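Local coordinates for ABC transporter substrate binding protein (Ribose) (Agrobacterium vitis S4, PDB 4WT7) that probably binds a sugar or sugar alcohol for uptake by an ABC transporter, and holds D-allitol in the cleft between its two domains, at residues Ala142-Ser147 with Lys246-Asp251; Ile228-Ala233 with Ala268-Gln273; Ala79-Leu84 with Asp90-Leu95; Pro104-Ala109 with Ile119-Ser124. All coordinates share one frame; numbering follows the deposited sequence.

Interaction 1 of 4, residues Ala142-Ser147 with Lys246-Asp251; sequences ALQLVS and KTYGVD. With X9X (D-allitol), chain C.
L145 of helix 134-148 packs on Y248 of strand 246-249 where the helix covers the mixed sheet of one domain of this periplasmic binding protein. L145 CB sits over the centre of the Y248 ring, 3.9 Å from its centroid and 6° off the ring normal. This is a CH-pi contact. The rest of the leucine reaches along the same face. L145 CG is 3.7 Å from Y248 CE2, and L145 CD1 is 3.6 Å from Y248 CD2. CG of L145 is placed anti to its own N (chi1 -177°), which carries the branch across the ring rather than off it. Q144 comes from another direction. Its CG lies at the ring edge, near the ring plane, 4.2 Å from Y248 CE1.

Both polar ends turn to D148. Y248 OH is hydrogen-bonded to D148 OD2, and Q144 NE2 to D148 OD1. D148 thus ties the ring and the glutamine together at the end of the helix.

Beyond Y248 the chain turns at V250 and reaches the ligand. D251 takes two hydrogen bonds from D-allitol, one to each carboxylate oxygen. The OAD hydroxyl donates to OD1 of D251 at 2.7 Å, and OAF donates to OD2 of D251 at 2.6 Å. OD1 has a second partner in Q273 NE2. D251 follows the C-terminal end of the strand and is part of the D-allitol pocket, as is usual for residues at the strand ends in periplasmic binding proteins.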
loop_
_atom_site.group_PDB
_atom_site.type_symbol
_atom_site.label_atom_id
_atom_site.label_comp_id
_atom_site.label_asym_id
_atom_site.label_seq_id
_atom_site.Cartn_x
_atom_site.Cartn_y
_atom_site.Cartn_z
ATOM N N ALA A 142 6.114 3.320 -13.166
ATOM C CA ALA A 142 7.283 2.858 -13.881
ATOM C C ALA A 142 7.530 3.704 -15.135
ATOM O O ALA A 142 8.660 4.059 -15.443
ATOM C CB ALA A 142 7.157 1.366 -14.228
ATOM N N LEU A 143 6.467 4.030 -15.865
ATOM C CA LEU A 143 6.622 4.814 -17.084
ATOM C C LEU A 143 7.127 6.219 -16.741
ATOM O O LEU A 143 7.934 6.800 -17.467
ATOM C CB LEU A 143 5.312 4.861 -17.883
ATOM C CG LEU A 143 4.964 3.529 -18.562
ATOM C CD1 LEU A 143 3.507 3.511 -19.054
ATOM C CD2 LEU A 143 5.899 3.295 -19.723
ATOM N N GLN A 144 6.644 6.753 -15.629
ATOM C CA GLN A 144 7.103 8.053 -15.174
ATOM C C GLN A 144 8.597 7.969 -14.877
ATOM O O GLN A 144 9.378 8.826 -15.285
ATOM C CB GLN A 144 6.335 8.497 -13.934
ATOM C CG GLN A 144 6.821 9.851 -13.383
ATOM C CD GLN A 144 6.080 10.998 -14.011
ATOM O OE1 GLN A 144 4.861 11.063 -13.919
ATOM N NE2 GLN A 144 6.798 11.899 -14.666
ATOM N N LEU A 145 8.980 6.923 -14.159
ATOM C CA LEU A 145 10.362 6.717 -13.773
ATOM C C LEU A 145 11.239 6.679 -15.028
ATOM O O LEU A 145 12.217 7.420 -15.136
ATOM C CB LEU A 145 10.515 5.444 -12.909
ATOM C CG LEU A 145 11.943 5.165 -12.372
ATOM C CD1 LEU A 145 11.946 4.276 -11.141
ATOM C CD2 LEU A 145 12.793 4.502 -13.426
ATOM N N VAL A 146 10.869 5.832 -15.989
ATOM C CA VAL A 146 11.642 5.636 -17.218
ATOM C C VAL A 146 11.766 6.947 -18.015
ATOM O O VAL A 146 12.886 7.402 -18.349
ATOM C CB VAL A 146 11.028 4.500 -18.091
ATOM C CG1 VAL A 146 11.571 4.537 -19.520
ATOM C CG2 VAL A 146 11.308 3.135 -17.458
ATOM N N SER A 147 10.630 7.558 -18.318
ATOM C CA SER A 147 10.643 8.884 -18.952
ATOM C C SER A 147 11.596 9.840 -18.195
ATOM O O SER A 147 12.493 10.431 -18.789
ATOM C CB SER A 147 9.215 9.432 -19.071
ATOM O OG SER A 147 9.187 10.821 -19.372
ATOM N N LYS A 246 16.560 10.534 -8.424
ATOM C CA LYS A 246 15.106 10.758 -8.267
ATOM C C LYS A 246 14.426 9.611 -7.526
ATOM O O LYS A 246 14.756 8.444 -7.734
ATOM C CB LYS A 246 14.431 10.908 -9.638
ATOM C CG LYS A 246 14.858 12.172 -10.416
ATOM C CD LYS A 246 14.410 12.117 -11.890
ATOM C CE LYS A 246 14.699 13.421 -12.615
ATOM N NZ LYS A 246 16.113 13.779 -12.457
ATOM N N THR A 247 13.443 9.927 -6.687
ATOM C CA THR A 247 12.745 8.864 -5.957
ATOM C C THR A 247 11.277 8.715 -6.365
ATOM O O THR A 247 10.649 9.656 -6.855
ATOM C CB THR A 247 12.893 9.012 -4.412
ATOM O OG1 THR A 247 11.997 10.022 -3.906
ATOM C CG2 THR A 247 14.340 9.393 -4.068
ATOM N N TYR A 248 10.744 7.510 -6.123
ATOM C CA TYR A 248 9.432 7.128 -6.637
ATOM C C TYR A 248 8.700 6.259 -5.626
ATOM O O TYR A 248 9.312 5.435 -4.979
ATOM C CB TYR A 248 9.608 6.353 -7.952
ATOM C CG TYR A 248 10.202 7.208 -9.032
ATOM C CD1 TYR A 248 9.395 8.012 -9.838
ATOM C CD2 TYR A 248 11.567 7.257 -9.219
ATOM C CE1 TYR A 248 9.927 8.811 -10.806
ATOM C CE2 TYR A 248 12.128 8.105 -10.181
ATOM C CZ TYR A 248 11.303 8.874 -10.969
ATOM O OH TYR A 248 11.861 9.684 -11.932
ATOM N N GLY A 249 7.384 6.454 -5.502
ATOM C CA GLY A 249 6.594 5.641 -4.596
ATOM C C GLY A 249 5.077 5.756 -4.724
ATOM O O GLY A 249 4.533 6.371 -5.657
ATOM N N VAL A 250 4.398 5.155 -3.751
ATOM C CA VAL A 250 2.959 5.060 -3.770
ATOM C C VAL A 250 2.380 5.290 -2.380
ATOM O O VAL A 250 3.033 4.981 -1.376
ATOM C CB VAL A 250 2.558 3.627 -4.246
ATOM C CG1 VAL A 250 1.066 3.470 -4.305
ATOM C CG2 VAL A 250 3.203 3.314 -5.569
ATOM N N ASP A 251 1.155 5.831 -2.367
ATOM C CA ASP A 251 0.271 6.034 -1.205
ATOM C C ASP A 251 -0.214 7.503 -1.126
ATOM O O ASP A 251 -1.357 7.766 -0.742
ATOM C CB ASP A 251 0.911 5.646 0.133
ATOM C CG ASP A 251 0.957 4.152 0.355
ATOM O OD1 ASP A 251 0.575 3.417 -0.570
ATOM O OD2 ASP A 251 1.430 3.732 1.451
HETATM O OAA X9X C . 2.409 -3.503 2.895
HETATM C CAG X9X C . 3.024 -2.267 2.957
HETATM C CAI X9X C . 2.347 -1.101 2.312
HETATM O OAC X9X C . 2.392 -1.176 0.907
HETATM C CAK X9X C . 0.971 -0.893 2.873
HETATM O OAE X9X C . 1.135 -0.833 4.238
HETATM C CAL X9X C . 0.386 0.457 2.453
HETATM O OAF X9X C . 1.223 1.503 2.806
HETATM C CAJ X9X C . -0.081 0.587 1.017
HETATM O OAD X9X C . 0.935 0.862 0.117
HETATM C CAH X9X C . -0.940 -0.549 0.500
HETATM O OAB X9X C . -1.876 -0.194 -0.496
#

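Interaction 2 of 4, residues Ile228-Ala233 with Ala268-Gln273; sequences IPQLGA and AADVAQ. With X9X (D-allitol), chain C.
Q230 of helix 227-240 reaches down to A269 of strand 267-272, at a helix-on-sheet contact of the alpha/beta domain. Its NE2 donates to A269 O at 3.1 Å. The bond is bent, with an N-H...O angle of 139°. The donor stands above the carbonyl plane, 43° out of it, off the lone-pair directions. The glutamine is extended beyond CG, which lets its amide cross the gap to the strand backbone. NE2 also makes a weak hydrogen bond to T247 OG1 on the neighbouring strand. The CB of A269 itself points away from the helix, so the residue meets the glutamine through its backbone.

The oxygen end of the amide lies near D270. Q230 OE1 is 3.9 Å from D270 CG, and the amide and carboxylate planes are steeply inclined to each other. The carboxylate is held elsewhere, by the bond between D270 OD1 and G252 N. D270 OD2 lies close to the carboxylate of D227, which would probably raise the affinity of one of the pair for a proton.

Just past its end the strand supplies the ligand site. S132 OG is bonded to Q273 OE1 and helps to fix the amide. Q273 NE2 donates to the OAB hydroxyl of D-allitol, 2.9 Å away and nearly straight at 170°.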
loop_
_atom_site.group_PDB
_atom_site.type_symbol
_atom_site.label_atom_id
_atom_site.label_comp_id
_atom_site.label_asym_id
_atom_site.label_seq_id
_atom_site.Cartn_x
_atom_site.Cartn_y
_atom_site.Cartn_z
ATOM N N ILE A 228 6.727 5.461 2.382
ATOM C CA ILE A 228 7.487 5.706 3.593
ATOM C C ILE A 228 8.975 5.362 3.435
ATOM O O ILE A 228 9.831 6.143 3.895
ATOM C CB ILE A 228 6.811 5.017 4.805
ATOM C CG1 ILE A 228 5.357 5.518 4.924
ATOM C CG2 ILE A 228 7.549 5.298 6.083
ATOM C CD1 ILE A 228 5.199 7.066 4.866
ATOM N N PRO A 229 9.308 4.241 2.761
ATOM C CA PRO A 229 10.737 4.047 2.429
ATOM C C PRO A 229 11.217 5.159 1.482
ATOM O O PRO A 229 12.366 5.660 1.586
ATOM C CB PRO A 229 10.764 2.704 1.717
ATOM C CG PRO A 229 9.506 1.999 2.193
ATOM C CD PRO A 229 8.489 3.055 2.465
ATOM N N GLN A 230 10.330 5.568 0.574
ATOM C CA GLN A 230 10.634 6.688 -0.305
ATOM C C GLN A 230 11.082 7.890 0.521
ATOM O O GLN A 230 12.059 8.540 0.182
ATOM C CB GLN A 230 9.450 7.046 -1.206
ATOM C CG GLN A 230 9.732 8.136 -2.239
ATOM C CD GLN A 230 8.461 8.563 -2.994
ATOM O OE1 GLN A 230 7.341 8.140 -2.666
ATOM N NE2 GLN A 230 8.637 9.410 -4.000
ATOM N N LEU A 231 10.355 8.180 1.595
ATOM C CA LEU A 231 10.671 9.308 2.479
ATOM C C LEU A 231 12.089 9.175 3.064
ATOM O O LEU A 231 12.879 10.101 2.994
ATOM C CB LEU A 231 9.651 9.368 3.617
ATOM C CG LEU A 231 9.761 10.464 4.687
ATOM C CD1 LEU A 231 9.911 11.833 4.035
ATOM C CD2 LEU A 231 8.508 10.409 5.613
ATOM N N GLY A 232 12.406 8.016 3.630
ATOM C CA GLY A 232 13.772 7.725 4.041
ATOM C C GLY A 232 14.820 7.912 2.943
ATOM O O GLY A 232 15.847 8.551 3.154
ATOM N N ALA A 233 14.561 7.309 1.786
ATOM C CA ALA A 233 15.391 7.442 0.599
ATOM C C ALA A 233 15.689 8.902 0.250
ATOM O O ALA A 233 16.845 9.271 0.057
ATOM C CB ALA A 233 14.705 6.754 -0.579
ATOM N N ALA A 268 10.279 12.549 -6.832
ATOM C CA ALA A 268 9.861 12.872 -8.194
ATOM C C ALA A 268 8.395 12.543 -8.504
ATOM O O ALA A 268 7.739 13.238 -9.259
ATOM C CB ALA A 268 10.787 12.163 -9.196
ATOM N N ALA A 269 7.899 11.463 -7.924
ATOM C CA ALA A 269 6.542 10.988 -8.180
ATOM C C ALA A 269 6.058 10.074 -7.047
ATOM O O ALA A 269 6.833 9.312 -6.461
ATOM C CB ALA A 269 6.463 10.273 -9.489
ATOM N N ASP A 270 4.762 10.185 -6.730
ATOM C CA ASP A 270 4.145 9.377 -5.665
ATOM C C ASP A 270 2.732 9.185 -6.130
ATOM O O ASP A 270 2.014 10.170 -6.342
ATOM C CB ASP A 270 4.156 10.148 -4.351
ATOM C CG ASP A 270 3.628 9.358 -3.176
ATOM O OD1 ASP A 270 3.130 8.203 -3.359
ATOM O OD2 ASP A 270 3.735 9.897 -2.039
ATOM N N VAL A 271 2.334 7.952 -6.375
ATOM C CA VAL A 271 0.939 7.712 -6.769
ATOM C C VAL A 271 0.039 7.713 -5.526
ATOM O O VAL A 271 0.108 6.825 -4.662
ATOM C CB VAL A 271 0.768 6.390 -7.560
ATOM C CG1 VAL A 271 -0.684 6.247 -7.997
ATOM C CG2 VAL A 271 1.716 6.353 -8.795
ATOM N N ALA A 272 -0.817 8.714 -5.440
ATOM C CA ALA A 272 -1.673 8.836 -4.280
ATOM C C ALA A 272 -2.785 7.804 -4.357
ATOM O O ALA A 272 -3.426 7.614 -5.418
ATOM C CB ALA A 272 -2.241 10.211 -4.174
ATOM N N GLN A 273 -2.986 7.155 -3.226
ATOM C CA GLN A 273 -4.146 6.312 -2.996
ATOM C C GLN A 273 -5.156 7.011 -2.124
ATOM O O GLN A 273 -4.911 8.129 -1.633
ATOM C CB GLN A 273 -3.704 5.043 -2.291
ATOM C CG GLN A 273 -2.822 4.186 -3.136
ATOM C CD GLN A 273 -2.775 2.731 -2.637
ATOM O OE1 GLN A 273 -3.627 1.926 -2.989
ATOM N NE2 GLN A 273 -1.802 2.422 -1.794
HETATM O OAA X9X C . 2.409 -3.503 2.895
HETATM C CAG X9X C . 3.024 -2.267 2.957
HETATM C CAI X9X C . 2.347 -1.101 2.312
HETATM O OAC X9X C . 2.392 -1.176 0.907
HETATM C CAK X9X C . 0.971 -0.893 2.873
HETATM O OAE X9X C . 1.135 -0.833 4.238
HETATM C CAL X9X C . 0.386 0.457 2.453
HETATM O OAF X9X C . 1.223 1.503 2.806
HETATM C CAJ X9X C . -0.081 0.587 1.017
HETATM O OAD X9X C . 0.935 0.862 0.117
HETATM C CAH X9X C . -0.940 -0.549 0.500
HETATM O OAB X9X C . -1.876 -0.194 -0.496
#

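Interaction 3 of 4, residues Ala79-Leu84 with Asp90-Leu95; sequences AQLQTL and DAIVQL
Q94 OE1 is hydrogen-bonded to S38 OG and also touches a methyl group of L81, whose CD2 lies 3.6 Å from it. S38 OG is bonded to Q80 NE2 as well, so one serine hydroxyl joins the glutamine of the strand to a glutamine of the helix. The other end of the Q94 amide is held by the strand's own continuation, where NE2 is bonded to L96 O. These bonds satisfy a buried amide beside apolar side chains. The Q94 chain is bent at chi2 (61°), which brings OE1 back toward the helix. L81 and Q94 cross at about a right angle.

The rest of the contact is apolar. I92 points toward the helix and is met by two leucines. Its CD1 is 3.9 Å from L84 CB. Its CG2 lies 4.2 Å from L84 CD1. L81 CD2 also approaches I92 CG2, at 4.2 Å. L84 and I92 meet aslant. CG1 of I92 is anti to its carbonyl carbon (chi1 -67°), and this sends CD1 to the base of L84.

The helix segment runs nearly antiparallel to the strand, at 166°, with the axes 10.5 Å apart at their closest. This is the return half of a beta-alpha-beta crossover. Helix 74-87 follows strand 64-69 and leads back into strand 91-95. Strand 34-39 lies between those two in the sheet. W105 of helix 99-111 touches L81, while on the other side of the strand V93 packs on helix 275-290.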
loop_
_atom_site.group_PDB
_atom_site.type_symbol
_atom_site.label_atom_id
_atom_site.label_comp_id
_atom_site.label_asym_id
_atom_site.label_seq_id
_atom_site.Cartn_x
_atom_site.Cartn_y
_atom_site.Cartn_z
ATOM N N ALA A 79 -3.283 -14.587 15.724
ATOM C CA ALA A 79 -3.971 -14.851 16.969
ATOM C C ALA A 79 -5.255 -14.054 17.045
ATOM O O ALA A 79 -6.245 -14.535 17.588
ATOM C CB ALA A 79 -3.084 -14.557 18.161
ATOM N N GLN A 80 -5.247 -12.828 16.527
ATOM C CA GLN A 80 -6.466 -12.014 16.538
ATOM C C GLN A 80 -7.511 -12.492 15.526
ATOM O O GLN A 80 -8.724 -12.389 15.771
ATOM C CB GLN A 80 -6.133 -10.528 16.372
ATOM C CG GLN A 80 -5.680 -10.092 14.941
ATOM C CD GLN A 80 -5.135 -8.677 14.927
ATOM O OE1 GLN A 80 -4.575 -8.244 15.906
ATOM N NE2 GLN A 80 -5.296 -7.960 13.814
ATOM N N LEU A 81 -7.086 -13.010 14.384
ATOM C CA LEU A 81 -8.063 -13.623 13.471
ATOM C C LEU A 81 -8.721 -14.848 14.080
ATOM O O LEU A 81 -9.919 -15.090 13.871
ATOM C CB LEU A 81 -7.434 -13.967 12.136
ATOM C CG LEU A 81 -7.094 -12.735 11.302
ATOM C CD1 LEU A 81 -6.044 -13.074 10.272
ATOM C CD2 LEU A 81 -8.362 -12.212 10.650
ATOM N N GLN A 82 -7.958 -15.641 14.823
ATOM C CA GLN A 82 -8.527 -16.816 15.460
ATOM C C GLN A 82 -9.590 -16.406 16.441
ATOM O O GLN A 82 -10.664 -16.982 16.485
ATOM C CB GLN A 82 -7.444 -17.623 16.164
ATOM C CG GLN A 82 -6.695 -18.434 15.168
ATOM C CD GLN A 82 -5.368 -18.973 15.685
ATOM O OE1 GLN A 82 -4.824 -18.523 16.703
ATOM N NE2 GLN A 82 -4.835 -19.936 14.958
ATOM N N THR A 83 -9.306 -15.356 17.189
ATOM C CA THR A 83 -10.259 -14.888 18.155
ATOM C C THR A 83 -11.501 -14.326 17.440
ATOM O O THR A 83 -12.605 -14.578 17.887
ATOM C CB THR A 83 -9.680 -13.791 19.067
ATOM O OG1 THR A 83 -8.643 -14.346 19.900
ATOM C CG2 THR A 83 -10.780 -13.174 19.905
ATOM N N LEU A 84 -11.321 -13.544 16.376
ATOM C CA LEU A 84 -12.485 -13.057 15.622
ATOM C C LEU A 84 -13.327 -14.237 15.119
ATOM O O LEU A 84 -14.561 -14.194 15.139
ATOM C CB LEU A 84 -12.060 -12.201 14.451
ATOM C CG LEU A 84 -11.568 -10.792 14.769
ATOM C CD1 LEU A 84 -11.172 -10.086 13.446
ATOM C CD2 LEU A 84 -12.618 -9.995 15.549
ATOM N N ASP A 90 -20.732 -11.295 11.980
ATOM C CA ASP A 90 -21.441 -11.384 10.712
ATOM C C ASP A 90 -20.542 -11.273 9.484
ATOM O O ASP A 90 -20.913 -11.708 8.391
ATOM C CB ASP A 90 -22.559 -10.371 10.716
ATOM C CG ASP A 90 -23.536 -10.645 11.831
ATOM O OD1 ASP A 90 -24.244 -11.677 11.739
ATOM O OD2 ASP A 90 -23.556 -9.877 12.815
ATOM N N ALA A 91 -19.348 -10.701 9.665
ATOM C CA ALA A 91 -18.342 -10.688 8.616
ATOM C C ALA A 91 -16.980 -10.336 9.245
ATOM O O ALA A 91 -16.917 -9.816 10.379
ATOM C CB ALA A 91 -18.720 -9.689 7.516
ATOM N N ILE A 92 -15.895 -10.661 8.542
ATOM C CA ILE A 92 -14.577 -10.186 8.932
ATOM C C ILE A 92 -13.942 -9.443 7.757
ATOM O O ILE A 92 -14.022 -9.914 6.616
ATOM C CB ILE A 92 -13.684 -11.367 9.327
ATOM C CG1 ILE A 92 -14.220 -12.014 10.599
ATOM C CG2 ILE A 92 -12.243 -10.932 9.498
ATOM C CD1 ILE A 92 -13.523 -13.323 10.994
ATOM N N VAL A 93 -13.320 -8.285 8.009
ATOM C CA VAL A 93 -12.587 -7.591 6.947
ATOM C C VAL A 93 -11.128 -7.551 7.350
ATOM O O VAL A 93 -10.790 -7.098 8.450
ATOM C CB VAL A 93 -13.046 -6.100 6.698
ATOM C CG1 VAL A 93 -12.466 -5.597 5.381
ATOM C CG2 VAL A 93 -14.536 -5.978 6.672
ATOM N N GLN A 94 -10.265 -8.019 6.467
ATOM C CA GLN A 94 -8.834 -8.045 6.745
ATOM C C GLN A 94 -8.106 -7.039 5.887
ATOM O O GLN A 94 -8.213 -7.034 4.659
ATOM C CB GLN A 94 -8.263 -9.452 6.516
ATOM C CG GLN A 94 -6.748 -9.535 6.558
ATOM C CD GLN A 94 -6.216 -9.120 7.906
ATOM O OE1 GLN A 94 -6.828 -9.406 8.947
ATOM N NE2 GLN A 94 -5.070 -8.460 7.910
ATOM N N LEU A 95 -7.349 -6.194 6.556
ATOM C CA LEU A 95 -6.613 -5.122 5.902
ATOM C C LEU A 95 -5.102 -5.439 5.873
ATOM O O LEU A 95 -4.438 -5.488 6.911
ATOM C CB LEU A 95 -6.875 -3.787 6.626
ATOM C CG LEU A 95 -5.976 -2.608 6.261
ATOM C CD1 LEU A 95 -6.150 -2.219 4.809
ATOM C CD2 LEU A 95 -6.267 -1.429 7.159
#

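Interaction 4 of 4, residues Pro104-Ala109 with Ile119-Ser124; sequences PWLKRA and IDVGSS. With X9X (D-allitol), chain C.
V121 and S123 meet L106 of helix 99-111 across the loop that leaves strand 116-119. The loop segment begins at I119, the last residue of the strand. Its backbone is bonded to Q94 on the neighbouring strand.

D120 follows with a positive phi of 57°, a backbone bend that turns the chain as it leaves the sheet. Its carboxylate faces the ligand. The OAB hydroxyl of D-allitol donates to D120 OD2. The modelled separation is very short, so its exact length is doubtful. D120 OD1 is bonded to T131 OG1, which probably helps to fix the carboxylate.

V121 points back toward the helix. Its CG1 lies 4.3 Å from L106 CD1, a loose apolar contact. CG of L106 is anti to its carbonyl carbon (chi1 -59°), and the chain then carries CD1 out to meet the loop.

G122 is the centre of an inverse gamma turn. The turn is closed by a weak bond from S123 N to V121 O, at 3.0 Å.

S123 CB points toward L106 too. L106 CD1 rests against both of its side-chain atoms, 3.8 Å from S123 CB and 3.7 Å from S123 OG. OG lies anti to the backbone N (chi1 174°). There it bonds to D103 OD1 of the same helix and to H125 N. The hydroxyl thus has polar partners although a methyl group lies against it.

Loops at the C-terminal ends of the parallel strands line the ligand cleft in this fold, and D120 is the pocket residue of this one.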
loop_
_atom_site.group_PDB
_atom_site.type_symbol
_atom_site.label_atom_id
_atom_site.label_comp_id
_atom_site.label_asym_id
_atom_site.label_seq_id
_atom_site.Cartn_x
_atom_site.Cartn_y
_atom_site.Cartn_z
ATOM N N PRO A 104 -4.424 -18.979 5.469
ATOM C CA PRO A 104 -5.068 -20.115 6.154
ATOM C C PRO A 104 -6.195 -19.690 7.093
ATOM O O PRO A 104 -7.170 -20.438 7.348
ATOM C CB PRO A 104 -3.912 -20.732 6.954
ATOM C CG PRO A 104 -2.680 -20.467 6.057
ATOM C CD PRO A 104 -2.948 -19.070 5.481
ATOM N N TRP A 105 -6.087 -18.466 7.602
ATOM C CA TRP A 105 -7.052 -18.027 8.587
ATOM C C TRP A 105 -8.262 -17.431 7.922
ATOM O O TRP A 105 -9.373 -17.580 8.416
ATOM C CB TRP A 105 -6.381 -17.099 9.595
ATOM C CG TRP A 105 -5.301 -17.882 10.185
ATOM C CD1 TRP A 105 -3.958 -17.728 9.997
ATOM C CD2 TRP A 105 -5.469 -19.061 10.978
ATOM N NE1 TRP A 105 -3.273 -18.714 10.682
ATOM C CE2 TRP A 105 -4.183 -19.550 11.277
ATOM C CE3 TRP A 105 -6.584 -19.742 11.458
ATOM C CZ2 TRP A 105 -3.984 -20.686 12.065
ATOM C CZ3 TRP A 105 -6.386 -20.871 12.231
ATOM C CH2 TRP A 105 -5.087 -21.340 12.516
ATOM N N LEU A 106 -8.054 -16.772 6.802
ATOM C CA LEU A 106 -9.177 -16.307 6.019
ATOM C C LEU A 106 -9.974 -17.557 5.547
ATOM O O LEU A 106 -11.216 -17.554 5.531
ATOM C CB LEU A 106 -8.686 -15.539 4.811
ATOM C CG LEU A 106 -7.809 -14.300 5.067
ATOM C CD1 LEU A 106 -7.539 -13.592 3.751
ATOM C CD2 LEU A 106 -8.404 -13.377 6.068
ATOM N N LYS A 107 -9.266 -18.617 5.174
ATOM C CA LYS A 107 -9.960 -19.851 4.756
ATOM C C LYS A 107 -10.787 -20.441 5.925
ATOM O O LYS A 107 -11.969 -20.772 5.768
ATOM C CB LYS A 107 -8.967 -20.902 4.214
ATOM C CG LYS A 107 -9.639 -22.238 3.785
ATOM C CD LYS A 107 -8.591 -23.266 3.294
ATOM C CE LYS A 107 -9.261 -24.412 2.488
ATOM N NZ LYS A 107 -10.304 -25.074 3.339
ATOM N N ARG A 108 -10.160 -20.531 7.091
ATOM C CA ARG A 108 -10.800 -21.047 8.274
ATOM C C ARG A 108 -12.065 -20.252 8.577
ATOM O O ARG A 108 -13.082 -20.804 8.933
ATOM C CB ARG A 108 -9.796 -20.978 9.444
ATOM C CG ARG A 108 -10.324 -21.429 10.768
ATOM C CD ARG A 108 -10.658 -22.932 10.780
ATOM N NE ARG A 108 -9.463 -23.788 10.730
ATOM C CZ ARG A 108 -8.743 -24.137 11.800
ATOM N NH1 ARG A 108 -9.078 -23.722 13.020
ATOM N NH2 ARG A 108 -7.690 -24.920 11.654
ATOM N N ALA A 109 -12.007 -18.941 8.406
ATOM C CA ALA A 109 -13.164 -18.091 8.701
ATOM C C ALA A 109 -14.343 -18.460 7.755
ATOM O O ALA A 109 -15.471 -18.727 8.184
ATOM C CB ALA A 109 -12.773 -16.639 8.537
ATOM N N ILE A 119 -9.057 -5.680 2.242
ATOM C CA ILE A 119 -8.453 -4.502 1.625
ATOM C C ILE A 119 -6.983 -4.825 1.353
ATOM O O ILE A 119 -6.237 -5.202 2.260
ATOM C CB ILE A 119 -8.601 -3.258 2.518
ATOM C CG1 ILE A 119 -10.093 -2.988 2.750
ATOM C CG2 ILE A 119 -7.883 -2.041 1.883
ATOM C CD1 ILE A 119 -10.391 -2.110 3.899
ATOM N N ASP A 120 -6.597 -4.700 0.092
ATOM C CA ASP A 120 -5.245 -5.005 -0.352
ATOM C C ASP A 120 -4.829 -6.437 -0.025
ATOM O O ASP A 120 -3.710 -6.678 0.424
ATOM C CB ASP A 120 -4.232 -4.022 0.250
ATOM C CG ASP A 120 -4.207 -2.715 -0.460
ATOM O OD1 ASP A 120 -4.759 -2.629 -1.574
ATOM O OD2 ASP A 120 -3.594 -1.769 0.101
ATOM N N VAL A 121 -5.738 -7.402 -0.221
ATOM C CA VAL A 121 -5.355 -8.806 -0.079
ATOM C C VAL A 121 -6.081 -9.626 -1.150
ATOM O O VAL A 121 -7.299 -9.781 -1.081
ATOM C CB VAL A 121 -5.725 -9.416 1.300
ATOM C CG1 VAL A 121 -5.229 -10.880 1.357
ATOM C CG2 VAL A 121 -5.164 -8.602 2.502
ATOM N N GLY A 122 -5.339 -10.156 -2.121
ATOM C CA GLY A 122 -5.930 -10.885 -3.228
ATOM C C GLY A 122 -6.062 -12.354 -2.883
ATOM O O GLY A 122 -5.372 -13.222 -3.407
ATOM N N SER A 123 -6.933 -12.626 -1.939
ATOM C CA SER A 123 -7.154 -13.975 -1.492
ATOM C C SER A 123 -8.295 -14.643 -2.239
ATOM O O SER A 123 -9.309 -14.024 -2.490
ATOM C CB SER A 123 -7.505 -13.944 -0.023
ATOM O OG SER A 123 -7.871 -15.231 0.435
ATOM N N SER A 124 -8.121 -15.917 -2.565
ATOM C CA SER A 124 -9.194 -16.777 -3.033
ATOM C C SER A 124 -10.341 -16.906 -2.053
ATOM O O SER A 124 -11.459 -17.304 -2.427
ATOM C CB SER A 124 -8.638 -18.189 -3.238
ATOM O OG SER A 124 -8.030 -18.259 -4.495
HETATM O OAA X9X C . 2.409 -3.503 2.895
HETATM C CAG X9X C . 3.024 -2.267 2.957
HETATM C CAI X9X C . 2.347 -1.101 2.312
HETATM O OAC X9X C . 2.392 -1.176 0.907
HETATM C CAK X9X C . 0.971 -0.893 2.873
HETATM O OAE X9X C . 1.135 -0.833 4.238
HETATM C CAL X9X C . 0.386 0.457 2.453
HETATM O OAF X9X C . 1.223 1.503 2.806
HETATM C CAJ X9X C . -0.081 0.587 1.017
HETATM O OAD X9X C . 0.935 0.862 0.117
HETATM C CAH X9X C . -0.940 -0.549 0.500
HETATM O OAB X9X C . -1.876 -0.194 -0.496
#

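From the N terminus, interaction 3 comes first and closes the short turn between helix 74-87 and strand 91-95. Interaction 4 follows in series. It closes the path from helix 99-111 through strand 116-119 to the loop after it. Strands 91-95 and 116-119 are neighbours in the parallel sheet of one domain. Interactions 1 and 2 lie beyond, in the mixed sheet of the other domain. Interaction 1 closes a long loop of 98 residues from helix 134-148 to strand 246-249. Interaction 2 closes one of 34 residues from helix 227-240 to strand 267-272. Their segments alternate, so they cross. Interactions 1, 2 and 4 meet at D-allitol, which joins the two domains across the cleft.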